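Local coordinates for protein KLLA0F20702p (Kluyveromyces lactis, PDB 5Y5A) that is a yeast Est1 protein that probably recruits telomerase to telomeres by binding Cdc13, here through its all-helical TPR-like part, at residues Lys44-Leu49 with Tyr134-Glu139; Glu139-Asn144 with Val185-Arg190; Asn144-Ala149 with Asp154-Leu159; Cys191-Gly196 with Gly235-Gln240. All blocks are in the same frame, centred on the assembly; numbering follows the deposited sequence.

The four contacts follow the chain across the helical array of this Est1 fragment. Interaction 1 and interaction 2 share helix 113-144 and have centres about 9 Å apart; L138 CD2 lies 3.7 Å from S188 CA where they meet. Interaction 3 is nested in the loop closed by interaction 2, again about 9 Å between centres. Interaction 4 continues along helix 179-206, about 15 Å from the centre of interaction 2 and 17 Å from that of interaction 1, and T137 CB packs 3.6 Å from C191 SG. L159 ties interaction 3 to L192 of interaction 4. The bound peptide, presumably from Cdc13, packs on V185 and M186 beside interaction 2.

Interaction 1 (Lys44-Leu49 with Tyr134-Glu139); sequences KIMQML and YYSTLE
L49 and M46 of helix 33-53 bring apolar ends against the hydroxyls of T137 and S136 on helix 113-144. The contacts across the interface are van der Waals in kind. L49 sends its CD1 methyl to within 3.6 Å of T137 OG1, the two side chains crossing at about a right angle. Here too the backbones come nearest, with 7.5 Å between the CA atoms of L49 and T137, so a short residue such as threonine suits the place. M46 works from farther off: its chain runs extended beyond CG (chi2 172°), and this unbranched reach carries CE to 4.0 Å from S136 OG at the more open border of the contact.

The two hydroxyls at the contact find their partners within helix 113-144. S136 OG bonds to the carbonyl of K132 and T137 OG1 to that of L133, one turn back, which lets both sit beside hydrocarbon without losing a polar partner.

Around the pair, helix 78-105 receives L49 on I81 and I45 on T85, and helix 7-21 packs on I45 and M48. T137 also touches C191 of helix 179-206, so helix 113-144 meets helix 33-53 on one flank and helix 179-206 on an adjoining one.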
loop_
_atom_site.group_PDB
_atom_site.type_symbol
_atom_site.label_atom_id
_atom_site.label_comp_id
_atom_site.label_asym_id
_atom_site.label_seq_id
_atom_site.Cartn_x
_atom_site.Cartn_y
_atom_site.Cartn_z
ATOM N N LYS A 44 34.637 -4.133 3.680
ATOM C CA LYS A 44 34.415 -5.422 4.322
ATOM C C LYS A 44 33.044 -5.971 3.971
ATOM O O LYS A 44 32.886 -7.164 3.723
ATOM C CB LYS A 44 34.550 -5.306 5.838
ATOM C CG LYS A 44 35.961 -5.073 6.321
ATOM C CD LYS A 44 36.044 -5.167 7.835
ATOM C CE LYS A 44 37.483 -5.057 8.311
ATOM N NZ LYS A 44 37.587 -5.215 9.785
ATOM N N ILE A 45 32.053 -5.086 3.955
ATOM C CA ILE A 45 30.681 -5.480 3.687
ATOM C C ILE A 45 30.537 -5.972 2.251
ATOM O O ILE A 45 29.936 -7.023 2.005
ATOM C CB ILE A 45 29.709 -4.318 3.951
ATOM C CG1 ILE A 45 29.705 -3.963 5.440
ATOM C CG2 ILE A 45 28.301 -4.666 3.476
ATOM C CD1 ILE A 45 28.753 -2.836 5.795
ATOM N N MET A 46 31.105 -5.216 1.311
ATOM C CA MET A 46 31.094 -5.592 -0.100
ATOM C C MET A 46 31.683 -6.982 -0.269
ATOM O O MET A 46 31.274 -7.747 -1.141
ATOM C CB MET A 46 31.870 -4.576 -0.946
ATOM C CG MET A 46 31.084 -3.311 -1.286
ATOM S SD MET A 46 32.068 -2.011 -2.076
ATOM C CE MET A 46 30.851 -0.707 -2.264
ATOM N N GLN A 47 32.642 -7.305 0.589
ATOM C CA GLN A 47 33.287 -8.608 0.568
ATOM C C GLN A 47 32.402 -9.710 1.141
ATOM O O GLN A 47 32.440 -10.843 0.669
ATOM C CB GLN A 47 34.592 -8.546 1.339
ATOM C CG GLN A 47 35.418 -9.790 1.237
ATOM C CD GLN A 47 36.808 -9.532 1.715
ATOM O OE1 GLN A 47 37.180 -8.385 1.929
ATOM N NE2 GLN A 47 37.589 -10.587 1.890
ATOM N N MET A 48 31.622 -9.384 2.169
ATOM C CA MET A 48 30.657 -10.334 2.705
ATOM C C MET A 48 29.636 -10.664 1.636
ATOM O O MET A 48 29.277 -11.827 1.438
ATOM C CB MET A 48 29.958 -9.774 3.940
ATOM C CG MET A 48 30.889 -9.479 5.098
ATOM S SD MET A 48 30.000 -8.614 6.399
ATOM C CE MET A 48 31.326 -8.233 7.535
ATOM N N LEU A 49 29.191 -9.622 0.941
ATOM C CA LEU A 49 28.161 -9.738 -0.085
ATOM C C LEU A 49 28.651 -10.529 -1.291
ATOM O O LEU A 49 27.874 -11.232 -1.932
ATOM C CB LEU A 49 27.685 -8.350 -0.513
ATOM C CG LEU A 49 26.826 -7.619 0.522
ATOM C CD1 LEU A 49 26.657 -6.146 0.165
ATOM C CD2 LEU A 49 25.467 -8.299 0.654
ATOM N N TYR A 134 24.818 -0.024 -2.096
ATOM C CA TYR A 134 23.575 -0.700 -2.446
ATOM C C TYR A 134 23.431 -0.932 -3.943
ATOM O O TYR A 134 23.002 -2.002 -4.370
ATOM C CB TYR A 134 22.381 0.096 -1.931
ATOM C CG TYR A 134 22.308 0.119 -0.427
ATOM C CD1 TYR A 134 22.183 -1.063 0.297
ATOM C CD2 TYR A 134 22.364 1.316 0.270
ATOM C CE1 TYR A 134 22.122 -1.050 1.674
ATOM C CE2 TYR A 134 22.299 1.338 1.649
ATOM C CZ TYR A 134 22.180 0.155 2.345
ATOM O OH TYR A 134 22.114 0.174 3.715
ATOM N N TYR A 135 23.783 0.074 -4.736
ATOM C CA TYR A 135 23.673 -0.037 -6.183
ATOM C C TYR A 135 24.730 -0.984 -6.767
ATOM O O TYR A 135 24.496 -1.602 -7.805
ATOM C CB TYR A 135 23.775 1.346 -6.835
ATOM C CG TYR A 135 23.449 1.345 -8.313
ATOM C CD1 TYR A 135 22.149 1.148 -8.754
ATOM C CD2 TYR A 135 24.440 1.540 -9.266
ATOM C CE1 TYR A 135 21.840 1.141 -10.099
ATOM C CE2 TYR A 135 24.141 1.540 -10.616
ATOM C CZ TYR A 135 22.838 1.335 -11.026
ATOM O OH TYR A 135 22.531 1.331 -12.368
ATOM N N SER A 136 25.887 -1.094 -6.109
ATOM C CA SER A 136 26.913 -2.061 -6.516
ATOM C C SER A 136 26.346 -3.464 -6.441
ATOM O O SER A 136 26.557 -4.289 -7.330
ATOM C CB SER A 136 28.159 -1.995 -5.625
ATOM O OG SER A 136 28.837 -0.760 -5.741
ATOM N N THR A 137 25.633 -3.724 -5.354
ATOM C CA THR A 137 25.094 -5.043 -5.088
ATOM C C THR A 137 24.059 -5.408 -6.149
ATOM O O THR A 137 24.074 -6.522 -6.672
ATOM C CB THR A 137 24.485 -5.103 -3.684
ATOM O OG1 THR A 137 25.411 -4.518 -2.758
ATOM C CG2 THR A 137 24.218 -6.541 -3.277
ATOM N N LEU A 138 23.182 -4.461 -6.476
ATOM C CA LEU A 138 22.235 -4.629 -7.578
ATOM C C LEU A 138 22.944 -4.987 -8.883
ATOM O O LEU A 138 22.620 -5.994 -9.518
ATOM C CB LEU A 138 21.412 -3.356 -7.780
ATOM C CG LEU A 138 20.202 -3.153 -6.876
ATOM C CD1 LEU A 138 19.519 -1.842 -7.210
ATOM C CD2 LEU A 138 19.234 -4.313 -7.013
ATOM N N GLU A 139 23.905 -4.154 -9.276
ATOM C CA GLU A 139 24.679 -4.378 -10.496
ATOM C C GLU A 139 25.389 -5.726 -10.463
ATOM O O GLU A 139 25.456 -6.424 -11.475
ATOM C CB GLU A 139 25.708 -3.259 -10.705
ATOM C CG GLU A 139 25.125 -1.930 -11.158
ATOM C CD GLU A 139 26.196 -0.875 -11.391
ATOM O OE1 GLU A 139 27.128 -0.775 -10.565
ATOM O OE2 GLU A 139 26.106 -0.143 -12.402
#

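Interaction 2 (Glu139-Asn144 with Val185-Arg190); sequences ELIFAN and VMASQR
I141 presses its CD1 methyl between A187 and S188, joining helices 113-144 and 179-206 as an antiparallel pair in the Est1 family region of the TPR clan. The two short segments run at 148° to each other, with axes 10.4 Å apart.

The tight part is fully buried and centred on that methyl, 3.8 Å from A187 CB and 3.6 Å from S188 OG. Two branches of the isoleucine are used, for CG2 also reaches S188 OG, at 3.9 Å. CG1 stands beside the backbone N (chi1 -72°) and is extended beyond, which drives CD1 outward across the interface. Alanine and serine suit the opposing surface because their short side chains admit the longer isoleucine. S188 OG bonds to the carbonyl of C184 in its own helix, so its hydroxyl has a partner in this apolar setting.

F142 is held more loosely: S188 OG lies oblique to its ring, 4.1 Å from CE1, and the F142 side chain also touches T155, R156 and I161. Farther round helix 113-144, E139 and A143 are exposed to solvent. On the far helix, V185 and M186 lie against apolar side chains of the bound peptide, presumably from Cdc13. R190 pairs with D83 through NE, while its NH1 donates in the guanidinium plane to Q189 OE1 at 2.8 Å.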
loop_
_atom_site.group_PDB
_atom_site.type_symbol
_atom_site.label_atom_id
_atom_site.label_comp_id
_atom_site.label_asym_id
_atom_site.label_seq_id
_atom_site.Cartn_x
_atom_site.Cartn_y
_atom_site.Cartn_z
ATOM N N GLU A 139 23.905 -4.154 -9.276
ATOM C CA GLU A 139 24.679 -4.378 -10.496
ATOM C C GLU A 139 25.389 -5.726 -10.463
ATOM O O GLU A 139 25.456 -6.424 -11.475
ATOM C CB GLU A 139 25.708 -3.259 -10.705
ATOM C CG GLU A 139 25.125 -1.930 -11.158
ATOM C CD GLU A 139 26.196 -0.875 -11.391
ATOM O OE1 GLU A 139 27.128 -0.775 -10.565
ATOM O OE2 GLU A 139 26.106 -0.143 -12.402
ATOM N N LEU A 140 25.925 -6.080 -9.296
ATOM C CA LEU A 140 26.553 -7.380 -9.106
ATOM C C LEU A 140 25.557 -8.489 -9.391
ATOM O O LEU A 140 25.833 -9.404 -10.163
ATOM C CB LEU A 140 27.095 -7.524 -7.682
ATOM C CG LEU A 140 27.585 -8.928 -7.309
ATOM C CD1 LEU A 140 28.825 -9.300 -8.109
ATOM C CD2 LEU A 140 27.854 -9.057 -5.819
ATOM N N ILE A 141 24.389 -8.381 -8.768
ATOM C CA ILE A 141 23.354 -9.398 -8.867
ATOM C C ILE A 141 22.876 -9.590 -10.302
ATOM O O ILE A 141 22.852 -10.709 -10.810
ATOM C CB ILE A 141 22.158 -9.045 -7.972
ATOM C CG1 ILE A 141 22.533 -9.237 -6.503
ATOM C CG2 ILE A 141 20.952 -9.894 -8.325
ATOM C CD1 ILE A 141 21.506 -8.684 -5.540
ATOM N N PHE A 142 22.525 -8.500 -10.944
ATOM C CA PHE A 142 22.031 -8.539 -12.296
ATOM C C PHE A 142 23.079 -8.930 -13.326
ATOM O O PHE A 142 22.750 -9.271 -14.443
ATOM C CB PHE A 142 21.432 -7.191 -12.652
ATOM C CG PHE A 142 20.040 -6.993 -12.142
ATOM C CD1 PHE A 142 19.817 -6.574 -10.865
ATOM C CD2 PHE A 142 18.958 -7.226 -12.949
ATOM C CE1 PHE A 142 18.547 -6.394 -10.389
ATOM C CE2 PHE A 142 17.682 -7.044 -12.480
ATOM C CZ PHE A 142 17.479 -6.626 -11.198
ATOM N N ALA A 143 24.341 -8.868 -12.943
ATOM C CA ALA A 143 25.439 -9.224 -13.842
ATOM C C ALA A 143 25.696 -10.728 -13.860
ATOM O O ALA A 143 26.137 -11.279 -14.869
ATOM C CB ALA A 143 26.709 -8.483 -13.452
ATOM N N ASN A 144 25.424 -11.387 -12.738
ATOM C CA ASN A 144 25.654 -12.825 -12.616
ATOM C C ASN A 144 24.448 -13.685 -12.990
ATOM O O ASN A 144 24.594 -14.736 -13.614
ATOM C CB ASN A 144 26.080 -13.172 -11.189
ATOM C CG ASN A 144 27.549 -12.926 -10.940
ATOM O OD1 ASN A 144 28.370 -13.837 -11.057
ATOM N ND2 ASN A 144 27.890 -11.692 -10.588
ATOM N N VAL A 185 16.504 -12.017 -4.963
ATOM C CA VAL A 185 15.425 -11.054 -5.134
ATOM C C VAL A 185 15.261 -10.216 -3.873
ATOM O O VAL A 185 15.101 -8.996 -3.944
ATOM C CB VAL A 185 14.089 -11.748 -5.477
ATOM C CG1 VAL A 185 12.972 -10.732 -5.573
ATOM C CG2 VAL A 185 14.217 -12.521 -6.783
ATOM N N MET A 186 15.310 -10.872 -2.717
ATOM C CA MET A 186 15.251 -10.160 -1.441
ATOM C C MET A 186 16.432 -9.195 -1.280
ATOM O O MET A 186 16.279 -8.097 -0.749
ATOM C CB MET A 186 15.217 -11.145 -0.271
ATOM C CG MET A 186 13.954 -11.981 -0.208
ATOM S SD MET A 186 12.476 -10.961 -0.343
ATOM C CE MET A 186 12.441 -10.147 1.251
ATOM N N ALA A 187 17.609 -9.605 -1.736
ATOM C CA ALA A 187 18.771 -8.722 -1.667
ATOM C C ALA A 187 18.527 -7.485 -2.519
ATOM O O ALA A 187 18.825 -6.367 -2.106
ATOM C CB ALA A 187 20.029 -9.441 -2.117
ATOM N N SER A 188 17.964 -7.703 -3.705
ATOM C CA SER A 188 17.645 -6.616 -4.615
ATOM C C SER A 188 16.623 -5.679 -3.998
ATOM O O SER A 188 16.782 -4.460 -4.038
ATOM C CB SER A 188 17.129 -7.164 -5.940
ATOM O OG SER A 188 18.142 -7.917 -6.586
ATOM N N GLN A 189 15.584 -6.263 -3.414
ATOM C CA GLN A 189 14.538 -5.492 -2.759
ATOM C C GLN A 189 15.115 -4.634 -1.635
ATOM O O GLN A 189 14.716 -3.486 -1.448
ATOM C CB GLN A 189 13.450 -6.425 -2.218
ATOM C CG GLN A 189 12.200 -5.711 -1.731
ATOM C CD GLN A 189 12.301 -5.250 -0.292
ATOM O OE1 GLN A 189 13.025 -5.836 0.512
ATOM N NE2 GLN A 189 11.569 -4.194 0.041
ATOM N N ARG A 190 16.056 -5.188 -0.883
ATOM C CA ARG A 190 16.685 -4.420 0.182
ATOM C C ARG A 190 17.500 -3.264 -0.382
ATOM O O ARG A 190 17.469 -2.156 0.159
ATOM C CB ARG A 190 17.562 -5.316 1.046
ATOM C CG ARG A 190 16.762 -6.310 1.873
ATOM C CD ARG A 190 15.690 -5.613 2.704
ATOM N NE ARG A 190 15.313 -6.440 3.843
ATOM C CZ ARG A 190 14.249 -7.234 3.873
ATOM N NH1 ARG A 190 13.427 -7.290 2.832
ATOM N NH2 ARG A 190 14.002 -7.959 4.952
#

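Interaction 3 (Asn144-Ala149 with Asp154-Leu159)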
loop_
_atom_site.group_PDB
_atom_site.type_symbol
_atom_site.label_atom_id
_atom_site.label_comp_id
_atom_site.label_asym_id
_atom_site.label_seq_id
_atom_site.Cartn_x
_atom_site.Cartn_y
_atom_site.Cartn_z
ATOM N N ASN A 144 25.424 -11.387 -12.738
ATOM C CA ASN A 144 25.654 -12.825 -12.616
ATOM C C ASN A 144 24.448 -13.685 -12.990
ATOM O O ASN A 144 24.594 -14.736 -13.614
ATOM C CB ASN A 144 26.080 -13.172 -11.189
ATOM C CG ASN A 144 27.549 -12.926 -10.940
ATOM O OD1 ASN A 144 28.370 -13.837 -11.057
ATOM N ND2 ASN A 144 27.890 -11.692 -10.588
ATOM N N TYR A 145 23.256 -13.242 -12.605
ATOM C CA TYR A 145 22.087 -14.106 -12.696
ATOM C C TYR A 145 20.937 -13.492 -13.493
ATOM O O TYR A 145 20.725 -12.277 -13.471
ATOM C CB TYR A 145 21.616 -14.475 -11.285
ATOM C CG TYR A 145 22.734 -14.968 -10.384
ATOM C CD1 TYR A 145 23.315 -16.216 -10.584
ATOM C CD2 TYR A 145 23.213 -14.185 -9.336
ATOM C CE1 TYR A 145 24.336 -16.670 -9.768
ATOM C CE2 TYR A 145 24.235 -14.634 -8.514
ATOM C CZ TYR A 145 24.790 -15.876 -8.735
ATOM O OH TYR A 145 25.804 -16.332 -7.926
ATOM N N ASN A 146 20.208 -14.348 -14.205
ATOM C CA ASN A 146 19.010 -13.940 -14.934
ATOM C C ASN A 146 17.783 -14.071 -14.034
ATOM O O ASN A 146 17.466 -15.158 -13.553
ATOM C CB ASN A 146 18.843 -14.777 -16.206
ATOM C CG ASN A 146 17.857 -14.168 -17.188
ATOM O OD1 ASN A 146 16.922 -13.470 -16.799
ATOM N ND2 ASN A 146 18.064 -14.434 -18.472
ATOM N N LEU A 147 17.093 -12.961 -13.803
ATOM C CA LEU A 147 15.997 -12.959 -12.844
ATOM C C LEU A 147 14.626 -12.997 -13.509
ATOM O O LEU A 147 13.612 -12.753 -12.856
ATOM C CB LEU A 147 16.094 -11.725 -11.943
ATOM C CG LEU A 147 17.435 -11.493 -11.248
ATOM C CD1 LEU A 147 17.332 -10.337 -10.273
ATOM C CD2 LEU A 147 17.880 -12.754 -10.540
ATOM N N THR A 148 14.590 -13.309 -14.800
ATOM C CA THR A 148 13.353 -13.193 -15.572
ATOM C C THR A 148 12.282 -14.209 -15.178
ATOM O O THR A 148 11.119 -14.063 -15.555
ATOM C CB THR A 148 13.621 -13.329 -17.083
ATOM O OG1 THR A 148 14.555 -14.391 -17.310
ATOM C CG2 THR A 148 14.192 -12.036 -17.638
ATOM N N ALA A 149 12.666 -15.232 -14.424
ATOM C CA ALA A 149 11.696 -16.218 -13.962
ATOM C C ALA A 149 10.969 -15.734 -12.712
ATOM O O ALA A 149 9.970 -16.323 -12.299
ATOM C CB ALA A 149 12.376 -17.549 -13.694
ATOM N N ASP A 154 11.386 -5.853 -17.624
ATOM C CA ASP A 154 11.768 -4.459 -17.805
ATOM C C ASP A 154 12.440 -3.868 -16.574
ATOM O O ASP A 154 12.783 -2.687 -16.562
ATOM C CB ASP A 154 10.541 -3.630 -18.155
ATOM C CG ASP A 154 9.437 -3.788 -17.136
ATOM O OD1 ASP A 154 8.644 -4.747 -17.264
ATOM O OD2 ASP A 154 9.365 -2.965 -16.202
ATOM N N THR A 155 12.614 -4.683 -15.538
ATOM C CA THR A 155 13.237 -4.229 -14.299
ATOM C C THR A 155 14.680 -3.794 -14.528
ATOM O O THR A 155 15.119 -2.765 -14.011
ATOM C CB THR A 155 13.208 -5.323 -13.225
ATOM O OG1 THR A 155 11.865 -5.498 -12.763
ATOM C CG2 THR A 155 14.088 -4.947 -12.042
ATOM N N ARG A 156 15.431 -4.535 -15.323
ATOM C CA ARG A 156 16.799 -4.145 -15.616
ATOM C C ARG A 156 16.781 -2.774 -16.228
ATOM O O ARG A 156 17.507 -1.907 -15.818
ATOM C CB ARG A 156 17.432 -5.085 -16.624
ATOM C CG ARG A 156 18.219 -6.213 -16.026
ATOM C CD ARG A 156 18.788 -7.103 -17.110
ATOM N NE ARG A 156 20.044 -7.654 -16.657
ATOM C CZ ARG A 156 20.236 -8.930 -16.380
ATOM N NH1 ARG A 156 21.445 -9.445 -16.442
ATOM N NH2 ARG A 156 19.224 -9.691 -16.046
ATOM N N SER A 157 15.943 -2.583 -17.224
ATOM C CA SER A 157 15.860 -1.289 -17.890
ATOM C C SER A 157 15.654 -0.155 -16.895
ATOM O O SER A 157 16.374 0.842 -16.920
ATOM C CB SER A 157 14.720 -1.291 -18.911
ATOM O OG SER A 157 14.750 -2.463 -19.705
ATOM N N LYS A 158 14.672 -0.318 -16.015
ATOM C CA LYS A 158 14.333 0.708 -15.030
ATOM C C LYS A 158 15.473 1.046 -14.079
ATOM O O LYS A 158 15.454 2.097 -13.442
ATOM C CB LYS A 158 13.126 0.272 -14.203
ATOM C CG LYS A 158 11.817 0.241 -14.954
ATOM C CD LYS A 158 10.688 -0.120 -14.006
ATOM C CE LYS A 158 9.351 -0.135 -14.709
ATOM N NZ LYS A 158 8.258 -0.515 -13.775
ATOM N N LEU A 159 16.451 0.152 -13.969
ATOM C CA LEU A 159 17.574 0.364 -13.060
ATOM C C LEU A 159 18.837 0.782 -13.797
ATOM O O LEU A 159 19.911 0.858 -13.198
ATOM C CB LEU A 159 17.804 -0.876 -12.193
ATOM C CG LEU A 159 16.737 -1.101 -11.121
ATOM C CD1 LEU A 159 17.054 -2.311 -10.256
ATOM C CD2 LEU A 159 16.591 0.151 -10.271
HETATM O O HOH W 1 16.789 -10.238 -15.203
#
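R156 reaches from the short helix 155-158 toward the backbone of Y145 and N146, next to an Asx turn that N146 forms just after helix 113-144 ends. The arginine chain is straight at chi2 but bent at chi3 (148°), and this lays the guanidinium alongside the loop. Its NH2 stands 3.9 Å from Y145 O, approaching obliquely and too far for a direct bond, while N146 CA lies at the guanidinium edge, near its plane. A long, flexible, many-donor side chain is well suited to such a surface site, where a water completes the link: it lies at the guanidinium edge, in plane, and accepts a weak bond from R156 NH2 as well as one from L147 N at 3.1 Å.

N146 is turned to its own loop. Its OD1 accepts from T148 N at 3.1 Å, the Asx turn, and from T148 OG1 at 2.6 Å. Both donors come from one face of the amide, the N-H tilted 26° from the carbonyl plane and the hydroxyl much farther above it. This double grip fixes the turn and engages the oxygen, which lies 4.5 Å from R156 NH2. The backbone of N146 is further bound to N172 and L174.

Y145 directs its side chain elsewhere: its hydroxyl bonds to the carbonyl of L53 and its ring meets F180 edge-to-face. One face of that tyrosine ring is covered toward its rim by N144 CB, 3.5 Å above the plane.

Interaction 4 (Cys191-Gly196 with Gly235-Gln240); sequences CLLYIG and GETFLQ
A nearly parallel pair of helices meets where L193 of helix 179-206 rests on E236, T237 and Q240 of helix 235-247. L193 carries this side of the contact. Its CG is anti to the backbone N (chi1 177°), which throws the fork of the side chain toward the other helix, where the two methyls part. CD1 settles 3.9 Å from T237 CA and 4.0 Å from Q240 CG, and CD2 lies 3.9 Å from E236 CG. Leucine suits the spot because its fork spreads over the surface: CD1 spans T237 and Q240, about a turn apart, while CD2 takes E236.

The segments are inclined by 18° with axes 10.4 Å apart, and helix 218-230 comes between them in the chain, touching L192, I195 and T237. Near-parallel alignment of helices two apart in sequence is the pattern of TPR-like helical arrays, consistent with the clan of both family regions joined here.

E236 and Q240 offer L193 only the hydrocarbon part of their chains, which cross the leucine at about a right angle. Both bend at chi2, and their polar ends come together: Q240 NE2 donates a weak bond to E236 OE2 at 3.4 Å. E236 OE1 takes a firmer partner in the hydroxyl of S268.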
loop_
_atom_site.group_PDB
_atom_site.type_symbol
_atom_site.label_atom_id
_atom_site.label_comp_id
_atom_site.label_asym_id
_atom_site.label_seq_id
_atom_site.Cartn_x
_atom_site.Cartn_y
_atom_site.Cartn_z
ATOM N N CYS A 191 18.217 -3.519 -1.474
ATOM C CA CYS A 191 19.010 -2.474 -2.115
ATOM C C CYS A 191 18.114 -1.330 -2.557
ATOM O O CYS A 191 18.419 -0.163 -2.322
ATOM C CB CYS A 191 19.779 -3.023 -3.314
ATOM S SG CYS A 191 21.125 -4.127 -2.890
ATOM N N LEU A 192 17.004 -1.672 -3.198
ATOM C CA LEU A 192 16.057 -0.668 -3.642
ATOM C C LEU A 192 15.408 0.043 -2.452
ATOM O O LEU A 192 15.168 1.247 -2.504
ATOM C CB LEU A 192 14.996 -1.306 -4.536
ATOM C CG LEU A 192 15.538 -1.900 -5.842
ATOM C CD1 LEU A 192 14.504 -2.814 -6.473
ATOM C CD2 LEU A 192 15.953 -0.808 -6.820
ATOM N N LEU A 193 15.135 -0.702 -1.382
ATOM C CA LEU A 193 14.549 -0.118 -0.174
ATOM C C LEU A 193 15.473 0.904 0.484
ATOM O O LEU A 193 15.038 1.992 0.861
ATOM C CB LEU A 193 14.195 -1.207 0.846
ATOM C CG LEU A 193 13.636 -0.711 2.190
ATOM C CD1 LEU A 193 12.281 -0.016 2.022
ATOM C CD2 LEU A 193 13.519 -1.841 3.207
ATOM N N TYR A 194 16.747 0.562 0.625
ATOM C CA TYR A 194 17.651 1.416 1.382
ATOM C C TYR A 194 18.222 2.550 0.532
ATOM O O TYR A 194 18.642 3.580 1.057
ATOM C CB TYR A 194 18.766 0.580 2.005
ATOM C CG TYR A 194 18.236 -0.384 3.040
ATOM C CD1 TYR A 194 17.335 0.042 4.012
ATOM C CD2 TYR A 194 18.610 -1.727 3.034
ATOM C CE1 TYR A 194 16.828 -0.841 4.962
ATOM C CE2 TYR A 194 18.110 -2.617 3.977
ATOM C CZ TYR A 194 17.221 -2.169 4.938
ATOM O OH TYR A 194 16.728 -3.046 5.878
ATOM N N ILE A 195 18.230 2.369 -0.781
ATOM C CA ILE A 195 18.503 3.490 -1.665
ATOM C C ILE A 195 17.374 4.503 -1.478
ATOM O O ILE A 195 17.626 5.698 -1.337
ATOM C CB ILE A 195 18.617 3.053 -3.142
ATOM C CG1 ILE A 195 19.988 2.420 -3.399
ATOM C CG2 ILE A 195 18.419 4.233 -4.071
ATOM C CD1 ILE A 195 20.165 1.882 -4.799
ATOM N N GLY A 196 16.137 4.003 -1.441
ATOM C CA GLY A 196 14.963 4.838 -1.227
ATOM C C GLY A 196 15.049 5.678 0.036
ATOM O O GLY A 196 14.930 6.907 -0.015
ATOM N N GLY A 235 6.127 -5.054 3.872
ATOM C CA GLY A 235 5.452 -3.874 4.371
ATOM C C GLY A 235 6.335 -2.645 4.447
ATOM O O GLY A 235 5.858 -1.526 4.233
ATOM N N GLU A 236 7.622 -2.849 4.739
ATOM C CA GLU A 236 8.529 -1.740 5.007
ATOM C C GLU A 236 8.605 -0.755 3.843
ATOM O O GLU A 236 8.791 0.444 4.047
ATOM C CB GLU A 236 9.926 -2.263 5.343
ATOM C CG GLU A 236 10.830 -1.228 6.003
ATOM C CD GLU A 236 10.381 -0.856 7.412
ATOM O OE1 GLU A 236 9.683 -1.668 8.062
ATOM O OE2 GLU A 236 10.740 0.250 7.873
ATOM N N THR A 237 8.441 -1.257 2.626
ATOM C CA THR A 237 8.465 -0.399 1.451
ATOM C C THR A 237 7.320 0.610 1.463
ATOM O O THR A 237 7.503 1.769 1.125
ATOM C CB THR A 237 8.369 -1.212 0.164
ATOM O OG1 THR A 237 9.242 -2.343 0.248
ATOM C CG2 THR A 237 8.758 -0.346 -1.015
ATOM N N PHE A 238 6.136 0.145 1.838
ATOM C CA PHE A 238 4.969 1.015 1.956
ATOM C C PHE A 238 5.168 2.008 3.093
ATOM O O PHE A 238 4.790 3.171 2.984
ATOM C CB PHE A 238 3.693 0.182 2.188
ATOM C CG PHE A 238 3.341 -0.715 1.036
ATOM C CD1 PHE A 238 3.905 -1.981 0.927
ATOM C CD2 PHE A 238 2.442 -0.299 0.062
ATOM C CE1 PHE A 238 3.581 -2.814 -0.137
ATOM C CE2 PHE A 238 2.111 -1.128 -0.999
ATOM C CZ PHE A 238 2.682 -2.385 -1.100
ATOM N N LEU A 239 5.773 1.545 4.184
ATOM C CA LEU A 239 6.030 2.416 5.325
ATOM C C LEU A 239 6.886 3.612 4.914
ATOM O O LEU A 239 6.578 4.761 5.244
ATOM C CB LEU A 239 6.722 1.655 6.460
ATOM C CG LEU A 239 6.916 2.539 7.696
ATOM C CD1 LEU A 239 5.648 2.563 8.549
ATOM C CD2 LEU A 239 8.118 2.128 8.522
ATOM N N GLN A 240 7.954 3.340 4.181
ATOM C CA GLN A 240 8.886 4.395 3.808
ATOM C C GLN A 240 8.243 5.351 2.810
ATOM O O GLN A 240 8.496 6.554 2.838
ATOM C CB GLN A 240 10.171 3.797 3.247
ATOM C CG GLN A 240 10.979 3.023 4.278
ATOM C CD GLN A 240 11.434 3.891 5.449
ATOM O OE1 GLN A 240 11.756 5.072 5.285
ATOM N NE2 GLN A 240 11.462 3.301 6.640
#